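Local coordinates for high affinity transport system protein p37 (Mycoplasma hyorhinis, PDB 3EKI) that binds thiamine diphosphate outside the cell membrane as the lipoprotein component of a high-affinity transport system, probably delivering it for uptake, at residues R244-D253 with R281-S292. Sequence-based numbering, arbitrary orientation.
Sequences RNFGILHGKD and RSAHPNAYKQKS
Ile248 and Tyr288 sit side by side and point the same way on neighbouring parallel strands, 248-250 and 288-290, the latter lying at the edge of a five-stranded mixed sheet in this periplasmic-binding-protein type fold. Two helices, 256-269 and 277-283, link the strands, which makes the connection a beta-alpha-beta crossover. Ile248 CD1 meets Tyr288 CE2 at 4.0 Å, while Arg281 CB lies over one face of the tyrosine ring. Next along the same face of the sheet comes His250. Its CG stands between the backbone N and the carbonyl carbon (chi1 57°), which turns the imidazole back over the neighbouring strand, with Lys289 O and Gln290 CA beneath one face. ND1 bonds to Gly251 O at 2.7 Å, nearly in the ring plane, which helps to fix the ring's rotation; CE1 approaches Arg281 NH1. Gly251, the next residue, is about 7 Å from the bound thiamine diphosphate. On the other face of the sheet, Leu249 CD2 packs against Lys289 CB at 3.8 Å, and loop residues Leu296, Leu299 and Phe302 also touch the leucine.

Where the strands begin, Arg244, from helix 240-245, reaches across to His284. Guanidinium and imidazole stack with planes 22° apart and centres separated by 3.6 Å, while Arg244 CD rests on Ala287 CB. Asp280 OD1 ties the guanidinium to the tyrosine, through a salt bridge with Arg244 NE and a hydrogen bond with Tyr288 OH. Arg244 NH1 also donates to Asn245 OD1, approaching from above the carbonyl plane. The backbone ladder starts beside this cluster, where Ile248 N donates almost straight to Ala287 O at 2.8 Å, and ends with Lys291 N bonded to His250 O at 3.1 Å.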
loop_
_atom_site.group_PDB
_atom_site.type_symbol
_atom_site.label_atom_id
_atom_site.label_comp_id
_atom_site.label_asym_id
_atom_site.label_seq_id
_atom_site.Cartn_x
_atom_site.Cartn_y
_atom_site.Cartn_z
ATOM N N ARG A 244 4.926 9.230 -23.498
ATOM C CA ARG A 244 4.674 7.795 -23.499
ATOM C C ARG A 244 5.785 6.988 -24.174
ATOM O O ARG A 244 6.166 5.926 -23.680
ATOM C CB ARG A 244 3.330 7.491 -24.167
ATOM C CG ARG A 244 2.933 6.024 -24.124
ATOM C CD ARG A 244 2.705 5.472 -25.522
ATOM N NE ARG A 244 1.502 6.024 -26.138
ATOM C CZ ARG A 244 1.500 6.772 -27.236
ATOM N NH1 ARG A 244 2.642 7.063 -27.844
ATOM N NH2 ARG A 244 0.357 7.232 -27.727
ATOM N N ASN A 245 6.300 7.479 -25.299
ATOM C CA ASN A 245 7.298 6.727 -26.045
ATOM C C ASN A 245 8.638 6.628 -25.322
ATOM O O ASN A 245 9.479 5.840 -25.745
ATOM C CB ASN A 245 7.492 7.348 -27.425
ATOM C CG ASN A 245 6.300 7.060 -28.335
ATOM O OD1 ASN A 245 5.452 6.224 -28.056
ATOM N ND2 ASN A 245 6.216 7.759 -29.450
ATOM N N PHE A 246 8.840 7.366 -24.232
ATOM C CA PHE A 246 10.036 7.172 -23.410
ATOM C C PHE A 246 9.980 5.835 -22.679
ATOM O O PHE A 246 10.991 5.351 -22.169
ATOM C CB PHE A 246 10.236 8.329 -22.426
ATOM C CG PHE A 246 10.854 9.551 -23.111
ATOM C CD1 PHE A 246 12.196 9.506 -23.453
ATOM C CD2 PHE A 246 10.094 10.668 -23.373
ATOM C CE1 PHE A 246 12.776 10.614 -24.061
ATOM C CE2 PHE A 246 10.665 11.771 -23.973
ATOM C CZ PHE A 246 11.993 11.723 -24.311
ATOM N N GLY A 247 8.789 5.226 -22.637
ATOM C CA GLY A 247 8.646 3.875 -22.118
ATOM C C GLY A 247 8.196 3.881 -20.672
ATOM O O GLY A 247 8.899 4.403 -19.807
ATOM N N ILE A 248 7.037 3.280 -20.399
ATOM C CA ILE A 248 6.483 3.278 -19.056
ATOM C C ILE A 248 6.450 1.888 -18.430
ATOM O O ILE A 248 5.856 0.952 -18.976
ATOM C CB ILE A 248 5.056 3.838 -19.109
ATOM C CG1 ILE A 248 4.969 5.280 -19.596
ATOM C CG2 ILE A 248 4.382 3.684 -17.749
ATOM C CD1 ILE A 248 3.567 5.770 -19.882
ATOM N N LEU A 249 7.076 1.778 -17.278
ATOM C CA LEU A 249 6.977 0.591 -16.428
ATOM C C LEU A 249 5.817 0.746 -15.456
ATOM O O LEU A 249 5.621 1.825 -14.900
ATOM C CB LEU A 249 8.220 0.397 -15.597
ATOM C CG LEU A 249 9.562 0.213 -16.274
ATOM C CD1 LEU A 249 10.608 -0.118 -15.212
ATOM C CD2 LEU A 249 9.513 -0.880 -17.338
ATOM N N HIS A 250 5.072 -0.335 -15.247
ATOM C CA HIS A 250 3.881 -0.303 -14.434
ATOM C C HIS A 250 3.671 -1.642 -13.741
ATOM O O HIS A 250 4.346 -2.610 -14.091
ATOM C CB HIS A 250 2.701 0.024 -15.380
ATOM C CG HIS A 250 2.590 -0.975 -16.489
ATOM N ND1 HIS A 250 1.879 -2.148 -16.294
ATOM C CD2 HIS A 250 3.078 -1.082 -17.745
ATOM C CE1 HIS A 250 1.925 -2.900 -17.383
ATOM N NE2 HIS A 250 2.658 -2.272 -18.302
ATOM N N GLY A 251 2.728 -1.699 -12.807
ATOM C CA GLY A 251 2.317 -2.972 -12.205
ATOM C C GLY A 251 1.125 -3.555 -12.944
ATOM O O GLY A 251 0.750 -3.206 -14.076
ATOM N N LYS A 252 0.467 -4.524 -12.288
ATOM C CA LYS A 252 -0.708 -5.125 -12.910
ATOM C C LYS A 252 -1.835 -4.121 -13.022
ATOM O O LYS A 252 -1.965 -3.178 -12.235
ATOM C CB LYS A 252 -1.180 -6.312 -12.058
ATOM C CG LYS A 252 -0.185 -7.455 -11.981
ATOM C CD LYS A 252 -0.875 -8.741 -11.522
ATOM C CE LYS A 252 0.134 -9.870 -11.340
ATOM N NZ LYS A 252 0.044 -10.487 -9.988
ATOM N N ASP A 253 -2.740 -4.328 -13.976
ATOM C CA ASP A 253 -3.765 -3.326 -14.182
ATOM C C ASP A 253 -4.795 -3.267 -13.058
ATOM O O ASP A 253 -5.610 -2.351 -13.068
ATOM C CB ASP A 253 -4.464 -3.537 -15.524
ATOM C CG ASP A 253 -5.195 -4.855 -15.660
ATOM O OD1 ASP A 253 -5.680 -5.396 -14.645
ATOM O OD2 ASP A 253 -5.281 -5.331 -16.820
ATOM N N ARG A 281 -1.910 1.174 -24.443
ATOM C CA ARG A 281 -0.924 0.109 -24.577
ATOM C C ARG A 281 -1.241 -0.841 -25.711
ATOM O O ARG A 281 -0.354 -1.350 -26.381
ATOM C CB ARG A 281 -0.793 -0.637 -23.247
ATOM C CG ARG A 281 -0.128 -1.994 -23.401
ATOM C CD ARG A 281 -0.084 -2.722 -22.064
ATOM N NE ARG A 281 -1.414 -2.969 -21.499
ATOM C CZ ARG A 281 -1.595 -3.477 -20.281
ATOM N NH1 ARG A 281 -0.559 -3.792 -19.518
ATOM N NH2 ARG A 281 -2.801 -3.697 -19.790
ATOM N N SER A 282 -2.535 -1.092 -25.977
ATOM C CA SER A 282 -2.907 -2.016 -27.040
ATOM C C SER A 282 -2.537 -1.487 -28.418
ATOM O O SER A 282 -2.406 -2.206 -29.396
ATOM C CB SER A 282 -4.399 -2.341 -26.980
ATOM O OG SER A 282 -5.205 -1.351 -27.588
ATOM N N ALA A 283 -2.375 -0.170 -28.513
ATOM C CA ALA A 283 -1.975 0.412 -29.786
ATOM C C ALA A 283 -0.489 0.737 -29.812
ATOM O O ALA A 283 0.033 1.042 -30.890
ATOM C CB ALA A 283 -2.772 1.688 -30.028
ATOM N N HIS A 284 0.161 0.737 -28.652
ATOM C CA HIS A 284 1.567 1.146 -28.462
ATOM C C HIS A 284 2.281 0.183 -27.528
ATOM O O HIS A 284 2.750 0.602 -26.463
ATOM C CB HIS A 284 1.648 2.595 -27.938
ATOM C CG HIS A 284 0.868 3.544 -28.801
ATOM N ND1 HIS A 284 -0.367 4.062 -28.503
ATOM C CD2 HIS A 284 1.159 4.023 -30.031
ATOM C CE1 HIS A 284 -0.786 4.835 -29.498
ATOM N NE2 HIS A 284 0.129 4.826 -30.440
ATOM N N PRO A 285 2.323 -1.114 -27.855
ATOM C CA PRO A 285 2.726 -2.113 -26.870
ATOM C C PRO A 285 4.173 -2.094 -26.432
ATOM O O PRO A 285 4.487 -2.547 -25.313
ATOM C CB PRO A 285 2.451 -3.452 -27.591
ATOM C CG PRO A 285 2.465 -3.124 -29.051
ATOM C CD PRO A 285 1.945 -1.725 -29.144
ATOM N N ASN A 286 5.090 -1.644 -27.265
ATOM C CA ASN A 286 6.499 -1.588 -26.928
ATOM C C ASN A 286 6.816 -0.389 -26.038
ATOM O O ASN A 286 7.953 -0.244 -25.585
ATOM C CB ASN A 286 7.368 -1.537 -28.185
ATOM C CG ASN A 286 7.500 -2.944 -28.770
ATOM O OD1 ASN A 286 7.933 -3.872 -28.088
ATOM N ND2 ASN A 286 7.136 -3.089 -30.036
ATOM N N ALA A 287 5.834 0.443 -25.776
ATOM C CA ALA A 287 6.008 1.595 -24.891
ATOM C C ALA A 287 5.685 1.264 -23.441
ATOM O O ALA A 287 5.711 2.125 -22.557
ATOM C CB ALA A 287 5.141 2.736 -25.394
ATOM N N TYR A 288 5.342 0.022 -23.149
ATOM C CA TYR A 288 4.921 -0.396 -21.829
ATOM C C TYR A 288 5.536 -1.726 -21.438
ATOM O O TYR A 288 5.694 -2.603 -22.289
ATOM C CB TYR A 288 3.404 -0.584 -21.805
ATOM C CG TYR A 288 2.597 0.667 -21.950
ATOM C CD1 TYR A 288 2.213 1.169 -23.183
ATOM C CD2 TYR A 288 2.212 1.365 -20.800
ATOM C CE1 TYR A 288 1.465 2.333 -23.284
ATOM C CE2 TYR A 288 1.472 2.515 -20.900
ATOM C CZ TYR A 288 1.097 2.997 -22.130
ATOM O OH TYR A 288 0.358 4.156 -22.152
ATOM N N LYS A 289 5.839 -1.879 -20.160
ATOM C CA LYS A 289 6.350 -3.142 -19.629
ATOM C C LYS A 289 5.978 -3.269 -18.160
ATOM O O LYS A 289 5.988 -2.284 -17.414
ATOM C CB LYS A 289 7.858 -3.238 -19.801
ATOM C CG LYS A 289 8.431 -4.606 -19.463
ATOM C CD LYS A 289 9.948 -4.584 -19.626
ATOM C CE LYS A 289 10.288 -4.679 -21.117
ATOM N NZ LYS A 289 10.074 -6.089 -21.565
ATOM N N GLN A 290 5.628 -4.486 -17.754
ATOM C CA GLN A 290 5.243 -4.707 -16.356
ATOM C C GLN A 290 6.454 -5.138 -15.544
ATOM O O GLN A 290 6.930 -6.283 -15.650
ATOM C CB GLN A 290 4.103 -5.733 -16.237
ATOM C CG GLN A 290 3.544 -5.866 -14.826
ATOM C CD GLN A 290 2.748 -7.125 -14.567
ATOM O OE1 GLN A 290 1.747 -7.361 -15.228
ATOM N NE2 GLN A 290 3.183 -7.942 -13.626
ATOM N N LYS A 291 6.961 -4.214 -14.745
ATOM C CA LYS A 291 8.148 -4.394 -13.932
ATOM C C LYS A 291 8.120 -3.422 -12.754
ATOM O O LYS A 291 7.529 -2.350 -12.865
ATOM C CB LYS A 291 9.447 -4.131 -14.694
ATOM C CG LYS A 291 9.719 -4.920 -15.945
ATOM C CD LYS A 291 10.582 -6.136 -15.720
ATOM C CE LYS A 291 12.014 -5.767 -15.363
ATOM N NZ LYS A 291 12.773 -7.000 -14.972
ATOM N N SER A 292 8.784 -3.777 -11.661
ATOM C CA SER A 292 8.913 -2.894 -10.513
ATOM C C SER A 292 9.765 -1.679 -10.848
ATOM O O SER A 292 10.751 -1.812 -11.562
ATOM C CB SER A 292 9.537 -3.667 -9.344
ATOM O OG SER A 292 9.763 -2.828 -8.225
#